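Local coordinates for restriction endonuclease LpnPI (Legionella pneumophila subsp. pneumophila str. Philadelphia 1, PDB 4RZL), which recognises modified cytosine in DNA through its N-terminal SRA-like domain, the part modelled here, and as a whole protein probably cleaves DNA as an endonuclease, at residues T16-I24 with I190-I198; L112-H120 with P155-L166. All coordinates share one frame; numbering follows the deposited sequence.

Contact 1 of 2, residues T16-I24 with I190-I198; sequences TLANADLII and IPMVSRKWI
L22 and V193 exchange two backbone bonds, making a two-stranded antiparallel ribbon from strands 22-23 and 192-193, separate from the large mixed sheet of this DNA-recognition domain. L22 N to V193 O measures 2.8 Å, and V193 N returns to L22 O at 2.7 Å, a hydrogen-bonded pair; I23 and M192 form the adjoining non-hydrogen-bonded pair. I24 N prolongs the ladder to P191 O at 175°.

On the face of L22 and V193 their CB atoms meet, and the L22 side chain crosses that of I198 at about a right angle, its CG 3.8 Å from I198 CD1. F133 and I44 close over this face. The other face brings I23 CG1 beside M192 CG, while M192 sets SD against D21 CB.

Beyond V193 the chain turns into helix 195-199. D21 OD1 takes R195 N on its anti side at 2.8 Å, and S194, the N-cap, accepts W197 N through OG, which also bonds D208. R195 leaves the helix with CG anti to its own N (chi1 171°), then bends twice, bringing its guanidinium against the 18-20 backbone. NE and NH2 grip A20 O side-on through bent bonds (139° each): NH2 lies in the carbonyl plane on a lone pair, NE above that plane. NH2 also bonds I44 O, and NH1 N199 OD1. A18 O stands over the guanidinium centre, 3.1 Å from R195 CZ, a face contact and not a hydrogen bond.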
loop_
_atom_site.group_PDB
_atom_site.type_symbol
_atom_site.label_atom_id
_atom_site.label_comp_id
_atom_site.label_asym_id
_atom_site.label_seq_id
_atom_site.Cartn_x
_atom_site.Cartn_y
_atom_site.Cartn_z
ATOM N N THR A 16 14.178 -16.447 -2.650
ATOM C CA THR A 16 12.921 -17.072 -3.084
ATOM C C THR A 16 11.834 -16.056 -3.464
ATOM O O THR A 16 10.686 -16.433 -3.726
ATOM C CB THR A 16 12.349 -18.039 -2.016
ATOM O OG1 THR A 16 11.931 -17.303 -0.858
ATOM C CG2 THR A 16 13.403 -19.069 -1.613
ATOM N N LEU A 17 12.186 -14.771 -3.465
ATOM C CA LEU A 17 11.202 -13.701 -3.653
ATOM C C LEU A 17 10.624 -13.610 -5.070
ATOM O O LEU A 17 9.449 -13.275 -5.251
ATOM C CB LEU A 17 11.829 -12.346 -3.294
ATOM C CG LEU A 17 12.292 -12.207 -1.844
ATOM C CD1 LEU A 17 12.756 -10.780 -1.556
ATOM C CD2 LEU A 17 11.236 -12.646 -0.849
ATOM N N ALA A 18 11.446 -13.906 -6.075
ATOM C CA ALA A 18 11.062 -13.652 -7.459
ATOM C C ALA A 18 9.845 -14.437 -7.953
ATOM O O ALA A 18 9.135 -13.969 -8.851
ATOM C CB ALA A 18 12.257 -13.911 -8.382
ATOM N N ASN A 19 9.580 -15.613 -7.388
ATOM C CA ASN A 19 8.393 -16.363 -7.809
ATOM C C ASN A 19 7.421 -16.589 -6.646
ATOM O O ASN A 19 6.541 -17.446 -6.721
ATOM C CB ASN A 19 8.765 -17.702 -8.458
ATOM C CG ASN A 19 9.334 -18.687 -7.464
ATOM O OD1 ASN A 19 9.937 -18.291 -6.472
ATOM N ND2 ASN A 19 9.141 -19.974 -7.722
ATOM N N ALA A 20 7.581 -15.823 -5.574
ATOM C CA ALA A 20 6.720 -15.961 -4.399
ATOM C C ALA A 20 5.285 -15.478 -4.663
ATOM O O ALA A 20 5.049 -14.605 -5.494
ATOM C CB ALA A 20 7.310 -15.185 -3.225
ATOM N N ASP A 21 4.336 -16.054 -3.940
ATOM C CA ASP A 21 3.008 -15.476 -3.826
ATOM C C ASP A 21 3.042 -14.405 -2.733
ATOM O O ASP A 21 3.875 -14.465 -1.822
ATOM C CB ASP A 21 1.967 -16.543 -3.472
ATOM C CG ASP A 21 1.983 -17.730 -4.433
ATOM O OD1 ASP A 21 1.616 -17.556 -5.610
ATOM O OD2 ASP A 21 2.349 -18.845 -3.996
ATOM N N LEU A 22 2.129 -13.442 -2.806
ATOM C CA LEU A 22 1.950 -12.486 -1.710
ATOM C C LEU A 22 0.864 -12.973 -0.740
ATOM O O LEU A 22 -0.317 -13.055 -1.087
ATOM C CB LEU A 22 1.608 -11.087 -2.243
ATOM C CG LEU A 22 2.812 -10.323 -2.819
ATOM C CD1 LEU A 22 2.362 -9.036 -3.528
ATOM C CD2 LEU A 22 3.807 -10.019 -1.696
ATOM N N ILE A 23 1.281 -13.288 0.478
ATOM C CA ILE A 23 0.415 -13.891 1.492
ATOM C C ILE A 23 0.240 -12.964 2.696
ATOM O O ILE A 23 1.220 -12.418 3.196
ATOM C CB ILE A 23 0.994 -15.239 1.963
ATOM C CG1 ILE A 23 0.937 -16.251 0.812
ATOM C CG2 ILE A 23 0.225 -15.781 3.185
ATOM C CD1 ILE A 23 1.601 -17.568 1.120
ATOM N N ILE A 24 -1.003 -12.793 3.142
ATOM C CA ILE A 24 -1.320 -11.928 4.277
ATOM C C ILE A 24 -0.394 -12.192 5.460
ATOM O O ILE A 24 -0.292 -13.322 5.949
ATOM C CB ILE A 24 -2.784 -12.095 4.733
ATOM C CG1 ILE A 24 -3.733 -11.422 3.738
ATOM C CG2 ILE A 24 -2.979 -11.516 6.142
ATOM C CD1 ILE A 24 -3.580 -9.905 3.673
ATOM N N ILE A 190 -8.647 -10.717 0.836
ATOM C CA ILE A 190 -7.848 -11.451 -0.133
ATOM C C ILE A 190 -6.680 -12.042 0.628
ATOM O O ILE A 190 -5.760 -11.316 1.005
ATOM C CB ILE A 190 -7.316 -10.552 -1.257
ATOM C CG1 ILE A 190 -8.470 -9.962 -2.074
ATOM C CG2 ILE A 190 -6.314 -11.319 -2.123
ATOM C CD1 ILE A 190 -8.028 -9.006 -3.167
ATOM N N PRO A 191 -6.731 -13.354 0.905
ATOM C CA PRO A 191 -5.648 -13.962 1.697
ATOM C C PRO A 191 -4.334 -14.097 0.925
ATOM O O PRO A 191 -3.286 -14.211 1.547
ATOM C CB PRO A 191 -6.204 -15.344 2.070
ATOM C CG PRO A 191 -7.290 -15.625 1.028
ATOM C CD PRO A 191 -7.864 -14.276 0.672
ATOM N N MET A 192 -4.395 -14.082 -0.401
ATOM C CA MET A 192 -3.213 -14.329 -1.220
ATOM C C MET A 192 -3.305 -13.706 -2.603
ATOM O O MET A 192 -4.333 -13.810 -3.288
ATOM C CB MET A 192 -2.979 -15.845 -1.378
ATOM C CG MET A 192 -1.780 -16.179 -2.243
ATOM S SD MET A 192 -1.594 -17.939 -2.567
ATOM C CE MET A 192 -2.674 -18.107 -3.979
ATOM N N VAL A 193 -2.223 -13.062 -3.023
ATOM C CA VAL A 193 -2.091 -12.660 -4.414
ATOM C C VAL A 193 -1.109 -13.614 -5.087
ATOM O O VAL A 193 0.053 -13.691 -4.687
ATOM C CB VAL A 193 -1.601 -11.226 -4.550
ATOM C CG1 VAL A 193 -1.560 -10.825 -6.034
ATOM C CG2 VAL A 193 -2.518 -10.295 -3.749
ATOM N N SER A 194 -1.575 -14.357 -6.087
ATOM C CA SER A 194 -0.750 -15.423 -6.672
ATOM C C SER A 194 0.400 -14.893 -7.536
ATOM O O SER A 194 0.300 -13.810 -8.116
ATOM C CB SER A 194 -1.620 -16.350 -7.516
ATOM O OG SER A 194 -1.921 -15.711 -8.735
ATOM N N ARG A 195 1.485 -15.664 -7.630
ATOM C CA ARG A 195 2.571 -15.332 -8.543
ATOM C C ARG A 195 2.081 -15.164 -9.985
ATOM O O ARG A 195 2.560 -14.282 -10.706
ATOM C CB ARG A 195 3.678 -16.390 -8.463
ATOM C CG ARG A 195 4.763 -16.256 -9.543
ATOM C CD ARG A 195 5.417 -14.880 -9.610
ATOM N NE ARG A 195 5.727 -14.305 -8.312
ATOM C CZ ARG A 195 6.216 -13.079 -8.142
ATOM N NH1 ARG A 195 6.426 -12.296 -9.192
ATOM N NH2 ARG A 195 6.494 -12.631 -6.927
ATOM N N LYS A 196 1.134 -16.004 -10.394
ATOM C CA LYS A 196 0.532 -15.892 -11.720
ATOM C C LYS A 196 -0.068 -14.505 -11.902
ATOM O O LYS A 196 0.179 -13.848 -12.916
ATOM C CB LYS A 196 -0.553 -16.955 -11.930
ATOM C CG LYS A 196 -1.242 -16.903 -13.318
ATOM C CD LYS A 196 -2.260 -18.024 -13.473
ATOM C CE LYS A 196 -3.115 -17.867 -14.729
ATOM N NZ LYS A 196 -2.312 -17.999 -15.978
ATOM N N TRP A 197 -0.834 -14.053 -10.910
ATOM C CA TRP A 197 -1.421 -12.722 -10.988
ATOM C C TRP A 197 -0.338 -11.668 -11.107
ATOM O O TRP A 197 -0.411 -10.805 -11.976
ATOM C CB TRP A 197 -2.310 -12.413 -9.778
ATOM C CG TRP A 197 -3.176 -11.216 -10.036
ATOM C CD1 TRP A 197 -4.490 -11.215 -10.432
ATOM C CD2 TRP A 197 -2.772 -9.839 -9.988
ATOM N NE1 TRP A 197 -4.933 -9.921 -10.595
ATOM C CE2 TRP A 197 -3.898 -9.061 -10.336
ATOM C CE3 TRP A 197 -1.578 -9.188 -9.660
ATOM C CZ2 TRP A 197 -3.856 -7.671 -10.369
ATOM C CZ3 TRP A 197 -1.542 -7.808 -9.701
ATOM C CH2 TRP A 197 -2.672 -7.067 -10.049
ATOM N N ILE A 198 0.665 -11.743 -10.236
ATOM C CA ILE A 198 1.716 -10.726 -10.171
ATOM C C ILE A 198 2.524 -10.638 -11.465
ATOM O O ILE A 198 2.859 -9.538 -11.916
ATOM C CB ILE A 198 2.670 -10.986 -8.974
ATOM C CG1 ILE A 198 1.887 -10.956 -7.654
ATOM C CG2 ILE A 198 3.780 -9.954 -8.930
ATOM C CD1 ILE A 198 2.677 -11.484 -6.466
#

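Contact 2 of 2, residues L112-H120 with P155-L166; sequences LKMLFDSTH and PGYPGLSATDDL
The F116 ring is sandwiched between P155 and L166, the residues at the two ends of the loop that joins strands 147-155 and 166-173; it thus packs helix 108-119 against a connection of the large mixed sheet. P155 CB stands almost on the ring normal, 3.8 Å from the F116 centroid and 8° off axis. From the opposite face L166 CB sits 4.1 Å from the same centroid, offset toward the rim; both carbons lie over the ring's faces, as CH-pi contacts do. D165 O approaches F116 CE2 to 3.3 Å. F116 CG lies anti to the carbonyl carbon (chi1 -78°), which swings the ring out from the helix into this slot. Further along, T119 OG1, which donates to L115 O, also touches P155 CB at 3.5 Å, and L166 CD2 reaches back over K113 CA.

H120, just past the helix, meets the loop in two perpendicular ways. A162 CB rests over the centre of its imidazole, 3.5 Å from the centroid, whereas D165 OD2 comes in at the edge, in the ring plane. There H120 NE2 donates to the syn lone pair of OD2 at 2.7 Å and 158°.

Beyond the segments, F185 meets F116 edge-to-face and W217 touches both T119 and P155. The methyl over the face and the oxygen at the edge together fix the imidazole's rotation, and the neighbouring carboxylate would tend to favour a protonated, positively charged H120.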
loop_
_atom_site.group_PDB
_atom_site.type_symbol
_atom_site.label_atom_id
_atom_site.label_comp_id
_atom_site.label_asym_id
_atom_site.label_seq_id
_atom_site.Cartn_x
_atom_site.Cartn_y
_atom_site.Cartn_z
ATOM N N LEU A 112 -2.785 10.305 -4.266
ATOM C CA LEU A 112 -3.780 10.053 -3.220
ATOM C C LEU A 112 -5.022 10.887 -3.490
ATOM O O LEU A 112 -6.137 10.375 -3.449
ATOM C CB LEU A 112 -3.239 10.358 -1.822
ATOM C CG LEU A 112 -2.244 9.374 -1.199
ATOM C CD1 LEU A 112 -1.695 9.903 0.130
ATOM C CD2 LEU A 112 -2.886 8.037 -0.982
ATOM N N LYS A 113 -4.839 12.164 -3.805
ATOM C CA LYS A 113 -6.002 13.008 -4.066
ATOM C C LYS A 113 -6.819 12.467 -5.247
ATOM O O LYS A 113 -8.052 12.400 -5.197
ATOM C CB LYS A 113 -5.585 14.460 -4.329
ATOM C CG LYS A 113 -6.790 15.360 -4.618
ATOM C CD LYS A 113 -6.404 16.792 -4.991
ATOM C CE LYS A 113 -7.626 17.602 -5.452
ATOM N NZ LYS A 113 -8.786 17.409 -4.511
ATOM N N MET A 114 -6.132 12.068 -6.309
ATOM C CA MET A 114 -6.814 11.522 -7.486
ATOM C C MET A 114 -7.586 10.245 -7.173
ATOM O O MET A 114 -8.725 10.082 -7.611
ATOM C CB MET A 114 -5.811 11.240 -8.603
ATOM C CG MET A 114 -5.314 12.493 -9.306
ATOM S SD MET A 114 -4.065 12.072 -10.521
ATOM C CE MET A 114 -4.849 10.648 -11.291
ATOM N N LEU A 115 -6.955 9.361 -6.404
ATOM C CA LEU A 115 -7.539 8.070 -6.060
ATOM C C LEU A 115 -8.784 8.218 -5.195
ATOM O O LEU A 115 -9.788 7.550 -5.435
ATOM C CB LEU A 115 -6.521 7.202 -5.333
ATOM C CG LEU A 115 -5.293 6.751 -6.100
ATOM C CD1 LEU A 115 -4.444 5.902 -5.173
ATOM C CD2 LEU A 115 -5.701 5.971 -7.303
ATOM N N PHE A 116 -8.736 9.094 -4.193
ATOM C CA PHE A 116 -9.917 9.273 -3.348
ATOM C C PHE A 116 -11.036 10.038 -4.084
ATOM O O PHE A 116 -12.216 9.684 -3.960
ATOM C CB PHE A 116 -9.533 9.965 -2.033
ATOM C CG PHE A 116 -8.895 9.029 -1.044
ATOM C CD1 PHE A 116 -7.561 8.647 -1.192
ATOM C CD2 PHE A 116 -9.642 8.478 -0.009
ATOM C CE1 PHE A 116 -6.973 7.755 -0.296
ATOM C CE2 PHE A 116 -9.062 7.578 0.891
ATOM C CZ PHE A 116 -7.720 7.222 0.747
ATOM N N ASP A 117 -10.674 11.028 -4.897
ATOM C CA ASP A 117 -11.682 11.752 -5.683
ATOM C C ASP A 117 -12.390 10.818 -6.682
ATOM O O ASP A 117 -13.594 10.898 -6.862
ATOM C CB ASP A 117 -11.052 12.944 -6.421
ATOM C CG ASP A 117 -10.631 14.074 -5.462
ATOM O OD1 ASP A 117 -11.006 14.019 -4.270
ATOM O OD2 ASP A 117 -9.953 15.029 -5.903
ATOM N N SER A 118 -11.628 9.945 -7.332
ATOM C CA SER A 118 -12.196 8.916 -8.194
ATOM C C SER A 118 -13.162 8.018 -7.413
ATOM O O SER A 118 -14.277 7.719 -7.865
ATOM C CB SER A 118 -11.075 8.066 -8.808
ATOM O OG SER A 118 -11.601 6.967 -9.528
ATOM N N THR A 119 -12.741 7.619 -6.223
ATOM C CA THR A 119 -13.534 6.713 -5.396
ATOM C C THR A 119 -14.890 7.317 -5.015
ATOM O O THR A 119 -15.906 6.616 -4.972
ATOM C CB THR A 119 -12.739 6.326 -4.132
ATOM O OG1 THR A 119 -11.570 5.601 -4.533
ATOM C CG2 THR A 119 -13.559 5.471 -3.171
ATOM N N HIS A 120 -14.907 8.626 -4.781
ATOM C CA HIS A 120 -16.116 9.311 -4.360
ATOM C C HIS A 120 -16.800 10.053 -5.503
ATOM O O HIS A 120 -17.772 10.754 -5.283
ATOM C CB HIS A 120 -15.791 10.289 -3.233
ATOM C CG HIS A 120 -15.380 9.615 -1.973
ATOM N ND1 HIS A 120 -16.284 8.991 -1.137
ATOM C CD2 HIS A 120 -14.165 9.434 -1.409
ATOM C CE1 HIS A 120 -15.644 8.466 -0.114
ATOM N NE2 HIS A 120 -14.352 8.726 -0.249
ATOM N N PRO A 155 -9.093 2.638 -1.478
ATOM C CA PRO A 155 -9.322 3.924 -0.804
ATOM C C PRO A 155 -10.668 3.989 -0.106
ATOM O O PRO A 155 -11.662 3.528 -0.665
ATOM C CB PRO A 155 -9.254 4.955 -1.951
ATOM C CG PRO A 155 -8.471 4.241 -3.065
ATOM C CD PRO A 155 -8.881 2.797 -2.933
ATOM N N GLY A 156 -10.694 4.574 1.085
ATOM C CA GLY A 156 -11.932 4.785 1.807
ATOM C C GLY A 156 -12.221 3.650 2.764
ATOM O O GLY A 156 -11.466 2.670 2.847
ATOM N N TYR A 157 -13.324 3.780 3.488
ATOM C CA TYR A 157 -13.708 2.782 4.481
ATOM C C TYR A 157 -15.217 2.872 4.698
ATOM O O TYR A 157 -15.755 3.972 4.735
ATOM C CB TYR A 157 -12.943 2.998 5.806
ATOM C CG TYR A 157 -13.083 1.812 6.734
ATOM C CD1 TYR A 157 -12.226 0.724 6.629
ATOM C CD2 TYR A 157 -14.103 1.755 7.676
ATOM C CE1 TYR A 157 -12.369 -0.379 7.448
ATOM C CE2 TYR A 157 -14.261 0.651 8.502
ATOM C CZ TYR A 157 -13.391 -0.410 8.380
ATOM O OH TYR A 157 -13.538 -1.509 9.192
ATOM N N PRO A 158 -15.906 1.717 4.822
ATOM C CA PRO A 158 -17.365 1.772 5.027
ATOM C C PRO A 158 -17.744 2.636 6.224
ATOM O O PRO A 158 -17.185 2.461 7.309
ATOM C CB PRO A 158 -17.764 0.304 5.247
ATOM C CG PRO A 158 -16.481 -0.454 5.464
ATOM C CD PRO A 158 -15.402 0.330 4.767
ATOM N N GLY A 159 -18.636 3.599 6.005
ATOM C CA GLY A 159 -19.078 4.491 7.069
ATOM C C GLY A 159 -18.262 5.764 7.228
ATOM O O GLY A 159 -18.640 6.643 7.996
ATOM N N LEU A 160 -17.140 5.876 6.518
ATOM C CA LEU A 160 -16.347 7.108 6.549
ATOM C C LEU A 160 -16.651 8.004 5.354
ATOM O O LEU A 160 -16.629 7.554 4.206
ATOM C CB LEU A 160 -14.838 6.815 6.573
ATOM C CG LEU A 160 -14.186 6.268 7.835
ATOM C CD1 LEU A 160 -12.689 6.344 7.657
ATOM C CD2 LEU A 160 -14.625 7.033 9.077
ATOM N N SER A 161 -16.920 9.277 5.626
ATOM C CA SER A 161 -17.208 10.241 4.564
ATOM C C SER A 161 -15.962 10.608 3.767
ATOM O O SER A 161 -14.840 10.296 4.168
ATOM C CB SER A 161 -17.822 11.514 5.150
ATOM O OG SER A 161 -16.891 12.164 5.993
ATOM N N ALA A 162 -16.166 11.279 2.639
ATOM C CA ALA A 162 -15.059 11.745 1.820
ATOM C C ALA A 162 -14.318 12.876 2.532
ATOM O O ALA A 162 -13.167 13.165 2.227
ATOM C CB ALA A 162 -15.554 12.193 0.454
ATOM N N THR A 163 -14.978 13.494 3.506
ATOM C CA THR A 163 -14.347 14.524 4.321
ATOM C C THR A 163 -13.356 13.893 5.293
ATOM O O THR A 163 -12.332 14.494 5.620
ATOM C CB THR A 163 -15.394 15.348 5.117
ATOM O OG1 THR A 163 -16.141 16.168 4.218
ATOM C CG2 THR A 163 -14.720 16.249 6.131
ATOM N N ASP A 164 -13.644 12.671 5.738
ATOM C CA ASP A 164 -12.823 12.056 6.779
ATOM C C ASP A 164 -11.738 11.065 6.309
ATOM O O ASP A 164 -10.785 10.812 7.042
ATOM C CB ASP A 164 -13.726 11.344 7.789
ATOM C CG ASP A 164 -14.629 12.309 8.554
ATOM O OD1 ASP A 164 -14.287 13.507 8.662
ATOM O OD2 ASP A 164 -15.672 11.858 9.065
ATOM N N ASP A 165 -11.881 10.470 5.132
ATOM C CA ASP A 165 -10.953 9.394 4.762
ATOM C C ASP A 165 -9.683 9.905 4.054
ATOM O O ASP A 165 -8.748 9.136 3.815
ATOM C CB ASP A 165 -11.665 8.323 3.910
ATOM C CG ASP A 165 -12.217 8.858 2.609
ATOM O OD1 ASP A 165 -11.941 10.028 2.270
ATOM O OD2 ASP A 165 -12.899 8.078 1.893
ATOM N N LEU A 166 -9.674 11.186 3.687
ATOM C CA LEU A 166 -8.466 11.843 3.186
ATOM C C LEU A 166 -8.443 13.267 3.710
ATOM O O LEU A 166 -9.156 14.127 3.209
ATOM C CB LEU A 166 -8.394 11.839 1.660
ATOM C CG LEU A 166 -7.093 12.442 1.097
ATOM C CD1 LEU A 166 -5.898 11.607 1.540
ATOM C CD2 LEU A 166 -7.118 12.541 -0.430
#

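The two contacts lie on opposite sides of the chain's centre, each about 15 Å from it; their own centres are 27 Å apart and their nearest atoms about 12 Å, so neither touches the other. Contact 1 brings together parts 166 residues apart in sequence, and both segments of contact 2 fall within that interval. The large sheet connects the regions: L22 and V193 of contact 1 pack on F133 of strand 132-137, which pairs with strand 147-155, whose last residue, P155, enters contact 2. Contact 1 thus ties the chain's early part to a late strand and helix, contact 2 a helix to a strand connection of that sheet.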